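Local coordinates for protein tungsten-containing formylmethanofuran dehydrogenase 2 subunit C (Methanothermobacter wolfeii, PDB 5T5I) that probably serves, as subunit C of tungsten-containing formylmethanofuran dehydrogenase, in the reversible reduction of carbon dioxide to formylmethanofuran that opens methanogenesis, at residues C[125-139]-C[151-165]. Numbering follows the deposited sequence.
Sequences EIEILGDAGDYVGSS and TITVHGNADNEIGEY. With CA (calcium ion), chain B.
Glu164 OE1 accepts two bonds from Ser139, one from the backbone N and a shorter one from OG (2.7 Å) that reaches it from above the carboxylate plane. With chi1 at 71°, the serine OG stands between its own N and carbonyl carbon, where it also binds the calcium ion, a site shared with Asp143 O and an acidic side chain of another protein's chain. A salt bridge from that protein to Glu164 OE2 probably balances the acid's charge. At the far end, His155 NE2 donates to Glu127 OE2 (2.8 Å), while Leu129 CD2 packs over one face of the imidazole in a CH-pi contact. Two aspartates at the bends make the same kind of bond: Asp131 OD1 takes the N-H of Asn157, and Asp134 OD1 that of Asn160 (both 2.9 Å), each met on the anti side and tilted out of the carboxylate plane, the first more strongly. Asp134 OD2 is bonded to Ser94 of subunit FwdD; a water donates to it and to Asp159 OD2, probably easing carboxylate repulsion. Parallel strands 125-128 and 151-154, linked by backbone bonds, belong to successive coils of a right-handed beta-helix, their axes 4.8 Å apart at closest approach. Inside, Ile128 CD1 stacks beside Val154 CG2, whereas Val136 slides past Ile152 in the opposite direction; branched aliphatics suit both. Backbone and aspartate bonds thus join the coils around an apolar interior, and one edge carries metal and partner subunits.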
loop_
_atom_site.group_PDB
_atom_site.type_symbol
_atom_site.label_atom_id
_atom_site.label_comp_id
_atom_site.label_asym_id
_atom_site.label_seq_id
_atom_site.Cartn_x
_atom_site.Cartn_y
_atom_site.Cartn_z
ATOM N N GLU C 125 -19.444 6.846 48.728
ATOM C CA GLU C 125 -19.877 6.253 47.465
ATOM C C GLU C 125 -20.678 7.210 46.627
ATOM O O GLU C 125 -21.511 7.938 47.152
ATOM C CB GLU C 125 -20.788 5.028 47.716
ATOM C CG GLU C 125 -20.174 3.859 48.464
ATOM C CD GLU C 125 -21.232 2.901 48.988
ATOM O OE1 GLU C 125 -21.743 2.069 48.206
ATOM O OE2 GLU C 125 -21.611 3.045 50.171
ATOM N N ILE C 126 -20.478 7.148 45.310
ATOM C CA ILE C 126 -21.242 7.880 44.299
ATOM C C ILE C 126 -21.724 6.826 43.317
ATOM O O ILE C 126 -20.920 6.012 42.855
ATOM C CB ILE C 126 -20.413 8.967 43.567
ATOM C CG1 ILE C 126 -19.971 10.063 44.565
ATOM C CG2 ILE C 126 -21.228 9.591 42.396
ATOM C CD1 ILE C 126 -18.960 11.050 44.019
ATOM N N GLU C 127 -23.014 6.842 42.984
ATOM C CA GLU C 127 -23.593 5.909 42.018
ATOM C C GLU C 127 -24.399 6.719 41.004
ATOM O O GLU C 127 -25.316 7.429 41.398
ATOM C CB GLU C 127 -24.473 4.859 42.716
ATOM C CG GLU C 127 -24.916 3.760 41.773
ATOM C CD GLU C 127 -25.395 2.490 42.448
ATOM O OE1 GLU C 127 -25.923 2.567 43.580
ATOM O OE2 GLU C 127 -25.243 1.410 41.834
ATOM N N ILE C 128 -24.010 6.674 39.715
ATOM C CA ILE C 128 -24.677 7.416 38.634
ATOM C C ILE C 128 -25.330 6.374 37.737
ATOM O O ILE C 128 -24.621 5.556 37.156
ATOM C CB ILE C 128 -23.661 8.320 37.885
ATOM C CG1 ILE C 128 -23.098 9.409 38.844
ATOM C CG2 ILE C 128 -24.292 8.985 36.650
ATOM C CD1 ILE C 128 -21.738 9.945 38.471
ATOM N N LEU C 129 -26.669 6.362 37.664
ATOM C CA LEU C 129 -27.384 5.354 36.867
ATOM C C LEU C 129 -27.370 5.660 35.354
ATOM O O LEU C 129 -27.522 4.729 34.554
ATOM C CB LEU C 129 -28.814 5.107 37.378
ATOM C CG LEU C 129 -28.980 4.824 38.882
ATOM C CD1 LEU C 129 -30.428 4.506 39.219
ATOM C CD2 LEU C 129 -28.099 3.668 39.342
ATOM N N GLY C 130 -27.157 6.923 34.986
ATOM C CA GLY C 130 -27.022 7.345 33.595
ATOM C C GLY C 130 -25.564 7.438 33.180
ATOM O O GLY C 130 -24.721 6.654 33.644
ATOM N N ASP C 131 -25.256 8.408 32.312
ATOM C CA ASP C 131 -23.902 8.664 31.818
ATOM C C ASP C 131 -23.195 9.732 32.680
ATOM O O ASP C 131 -23.860 10.510 33.362
ATOM C CB ASP C 131 -23.943 9.189 30.362
ATOM C CG ASP C 131 -24.600 8.268 29.361
ATOM O OD1 ASP C 131 -24.449 7.029 29.498
ATOM O OD2 ASP C 131 -25.212 8.782 28.405
ATOM N N ALA C 132 -21.858 9.803 32.605
ATOM C CA ALA C 132 -21.065 10.835 33.294
ATOM C C ALA C 132 -20.216 11.566 32.245
ATOM O O ALA C 132 -20.061 11.074 31.128
ATOM C CB ALA C 132 -20.180 10.226 34.380
ATOM N N GLY C 133 -19.719 12.742 32.590
ATOM C CA GLY C 133 -18.891 13.543 31.688
ATOM C C GLY C 133 -17.416 13.193 31.751
ATOM O O GLY C 133 -17.040 12.034 31.964
ATOM N N ASP C 134 -16.567 14.206 31.552
ATOM C CA ASP C 134 -15.120 14.047 31.633
ATOM C C ASP C 134 -14.709 14.134 33.104
ATOM O O ASP C 134 -15.490 14.609 33.937
ATOM C CB ASP C 134 -14.410 15.174 30.846
ATOM C CG ASP C 134 -14.813 15.263 29.380
ATOM O OD1 ASP C 134 -14.428 14.365 28.603
ATOM O OD2 ASP C 134 -15.514 16.239 29.009
ATOM N N TYR C 135 -13.477 13.687 33.420
ATOM C CA TYR C 135 -12.870 13.852 34.739
ATOM C C TYR C 135 -13.644 13.222 35.917
ATOM O O TYR C 135 -13.701 13.809 37.004
ATOM C CB TYR C 135 -12.613 15.362 35.018
ATOM C CG TYR C 135 -11.671 16.036 34.038
ATOM C CD1 TYR C 135 -10.316 15.728 34.018
ATOM C CD2 TYR C 135 -12.123 17.025 33.175
ATOM C CE1 TYR C 135 -9.447 16.343 33.116
ATOM C CE2 TYR C 135 -11.262 17.653 32.278
ATOM C CZ TYR C 135 -9.925 17.312 32.254
ATOM O OH TYR C 135 -9.076 17.938 31.370
ATOM N N VAL C 136 -14.185 12.008 35.732
ATOM C CA VAL C 136 -14.818 11.296 36.833
ATOM C C VAL C 136 -13.667 10.947 37.792
ATOM O O VAL C 136 -12.668 10.378 37.347
ATOM C CB VAL C 136 -15.535 9.992 36.394
ATOM C CG1 VAL C 136 -16.061 9.229 37.607
ATOM C CG2 VAL C 136 -16.673 10.269 35.410
ATOM N N GLY C 137 -13.806 11.303 39.064
ATOM C CA GLY C 137 -12.799 11.014 40.081
ATOM C C GLY C 137 -11.412 11.559 39.794
ATOM O O GLY C 137 -10.420 10.898 40.090
ATOM N N SER C 138 -11.328 12.765 39.230
ATOM C CA SER C 138 -10.059 13.408 38.852
ATOM C C SER C 138 -9.465 14.285 39.971
ATOM O O SER C 138 -10.030 14.413 41.055
ATOM C CB SER C 138 -10.292 14.292 37.625
ATOM O OG SER C 138 -10.964 15.473 38.023
ATOM N N SER C 139 -8.324 14.907 39.671
ATOM C CA SER C 139 -7.680 15.893 40.533
ATOM C C SER C 139 -8.143 17.305 40.069
ATOM O O SER C 139 -8.970 17.423 39.161
ATOM C CB SER C 139 -6.158 15.789 40.415
ATOM O OG SER C 139 -5.652 16.258 39.173
ATOM N N THR C 151 -15.640 5.026 46.331
ATOM C CA THR C 151 -16.025 4.244 45.152
ATOM C C THR C 151 -16.982 5.065 44.284
ATOM O O THR C 151 -17.944 5.634 44.797
ATOM C CB THR C 151 -16.688 2.914 45.536
ATOM O OG1 THR C 151 -15.815 2.196 46.408
ATOM C CG2 THR C 151 -16.991 2.038 44.319
ATOM N N ILE C 152 -16.733 5.103 42.979
ATOM C CA ILE C 152 -17.618 5.762 42.017
ATOM C C ILE C 152 -18.048 4.691 41.031
ATOM O O ILE C 152 -17.187 4.034 40.448
ATOM C CB ILE C 152 -16.942 6.956 41.280
ATOM C CG1 ILE C 152 -16.351 7.966 42.285
ATOM C CG2 ILE C 152 -17.969 7.640 40.330
ATOM C CD1 ILE C 152 -15.398 8.958 41.686
ATOM N N THR C 153 -19.355 4.532 40.824
ATOM C CA THR C 153 -19.919 3.589 39.851
ATOM C C THR C 153 -20.801 4.375 38.871
ATOM O O THR C 153 -21.707 5.081 39.303
ATOM C CB THR C 153 -20.721 2.468 40.525
ATOM O OG1 THR C 153 -19.919 1.858 41.531
ATOM C CG2 THR C 153 -21.164 1.392 39.523
ATOM N N VAL C 154 -20.519 4.270 37.575
ATOM C CA VAL C 154 -21.300 4.903 36.496
ATOM C C VAL C 154 -21.905 3.745 35.699
ATOM O O VAL C 154 -21.148 2.953 35.137
ATOM C CB VAL C 154 -20.411 5.812 35.604
ATOM C CG1 VAL C 154 -21.204 6.392 34.427
ATOM C CG2 VAL C 154 -19.782 6.934 36.417
ATOM N N HIS C 155 -23.243 3.636 35.647
ATOM C CA HIS C 155 -23.916 2.529 34.943
ATOM C C HIS C 155 -23.934 2.709 33.424
ATOM O O HIS C 155 -23.977 1.716 32.708
ATOM C CB HIS C 155 -25.323 2.282 35.491
ATOM C CG HIS C 155 -25.323 1.724 36.879
ATOM N ND1 HIS C 155 -25.893 0.507 37.158
ATOM C CD2 HIS C 155 -24.764 2.210 38.014
ATOM C CE1 HIS C 155 -25.723 0.311 38.453
ATOM N NE2 HIS C 155 -25.020 1.295 39.002
ATOM N N GLY C 156 -23.871 3.958 32.958
ATOM C CA GLY C 156 -23.814 4.277 31.537
ATOM C C GLY C 156 -22.378 4.465 31.081
ATOM O O GLY C 156 -21.462 3.820 31.601
ATOM N N ASN C 157 -22.173 5.388 30.147
ATOM C CA ASN C 157 -20.854 5.738 29.600
ATOM C C ASN C 157 -20.242 6.939 30.300
ATOM O O ASN C 157 -20.946 7.703 30.960
ATOM C CB ASN C 157 -20.984 6.076 28.106
ATOM C CG ASN C 157 -21.610 4.964 27.301
ATOM O OD1 ASN C 157 -21.297 3.781 27.487
ATOM N ND2 ASN C 157 -22.529 5.297 26.416
ATOM N N ALA C 158 -18.919 7.120 30.132
ATOM C CA ALA C 158 -18.186 8.300 30.614
ATOM C C ALA C 158 -17.258 8.773 29.492
ATOM O O ALA C 158 -17.111 8.071 28.486
ATOM C CB ALA C 158 -17.419 8.012 31.895
ATOM N N ASP C 159 -16.697 9.964 29.612
ATOM C CA ASP C 159 -15.905 10.553 28.517
ATOM C C ASP C 159 -14.380 10.462 28.722
ATOM O O ASP C 159 -13.860 9.343 28.721
ATOM C CB ASP C 159 -16.393 11.984 28.263
ATOM C CG ASP C 159 -17.863 12.075 27.871
ATOM O OD1 ASP C 159 -18.370 11.125 27.229
ATOM O OD2 ASP C 159 -18.501 13.104 28.187
ATOM N N ASN C 160 -13.645 11.596 28.805
ATOM C CA ASN C 160 -12.188 11.579 28.888
ATOM C C ASN C 160 -11.634 11.712 30.278
ATOM O O ASN C 160 -12.243 12.331 31.147
ATOM C CB ASN C 160 -11.588 12.727 28.067
ATOM C CG ASN C 160 -11.731 12.616 26.574
ATOM O OD1 ASN C 160 -12.265 11.654 26.034
ATOM N ND2 ASN C 160 -11.157 13.565 25.869
ATOM N N GLU C 161 -10.408 11.207 30.439
ATOM C CA GLU C 161 -9.579 11.402 31.619
ATOM C C GLU C 161 -10.232 10.982 32.938
ATOM O O GLU C 161 -10.069 11.654 33.961
ATOM C CB GLU C 161 -9.103 12.874 31.662
ATOM C CG GLU C 161 -8.287 13.281 30.440
ATOM C CD GLU C 161 -7.837 14.725 30.495
ATOM O OE1 GLU C 161 -6.820 15.013 31.168
ATOM O OE2 GLU C 161 -8.563 15.588 29.952
ATOM N N ILE C 162 -10.945 9.841 32.932
ATOM C CA ILE C 162 -11.516 9.362 34.176
ATOM C C ILE C 162 -10.330 8.901 35.060
ATOM O O ILE C 162 -9.329 8.384 34.548
ATOM C CB ILE C 162 -12.597 8.246 33.998
ATOM C CG1 ILE C 162 -12.010 6.937 33.472
ATOM C CG2 ILE C 162 -13.782 8.705 33.104
ATOM C CD1 ILE C 162 -12.723 5.756 34.025
ATOM N N GLY C 163 -10.407 9.185 36.342
ATOM C CA GLY C 163 -9.341 8.850 37.280
ATOM C C GLY C 163 -8.019 9.555 37.029
ATOM O O GLY C 163 -6.952 9.016 37.331
ATOM N N GLU C 164 -8.073 10.768 36.484
ATOM C CA GLU C 164 -6.883 11.584 36.216
ATOM C C GLU C 164 -6.116 11.863 37.527
ATOM O O GLU C 164 -6.708 12.344 38.486
ATOM C CB GLU C 164 -7.315 12.882 35.506
ATOM C CG GLU C 164 -6.206 13.898 35.229
ATOM C CD GLU C 164 -6.256 15.179 36.036
ATOM O OE1 GLU C 164 -6.999 15.226 37.039
ATOM O OE2 GLU C 164 -5.458 16.096 35.743
ATOM N N TYR C 165 -4.821 11.474 37.585
ATOM C CA TYR C 165 -3.962 11.597 38.786
ATOM C C TYR C 165 -4.537 10.832 40.025
ATOM O O TYR C 165 -4.287 11.215 41.167
ATOM C CB TYR C 165 -3.648 13.077 39.138
ATOM C CG TYR C 165 -2.530 13.702 38.331
ATOM C CD1 TYR C 165 -1.199 13.470 38.651
ATOM C CD2 TYR C 165 -2.804 14.565 37.280
ATOM C CE1 TYR C 165 -0.163 14.062 37.923
ATOM C CE2 TYR C 165 -1.783 15.166 36.549
ATOM C CZ TYR C 165 -0.462 14.903 36.865
ATOM O OH TYR C 165 0.526 15.498 36.127
HETATM CA CA CA B . -3.939 17.903 37.937
HETATM O O HOH W 1 -20.395 3.297 43.750
HETATM O O HOH W 2 -20.725 10.103 28.511
HETATM O O HOH W 3 -18.137 15.729 28.752
HETATM O O HOH W 4 -7.909 11.475 40.814
#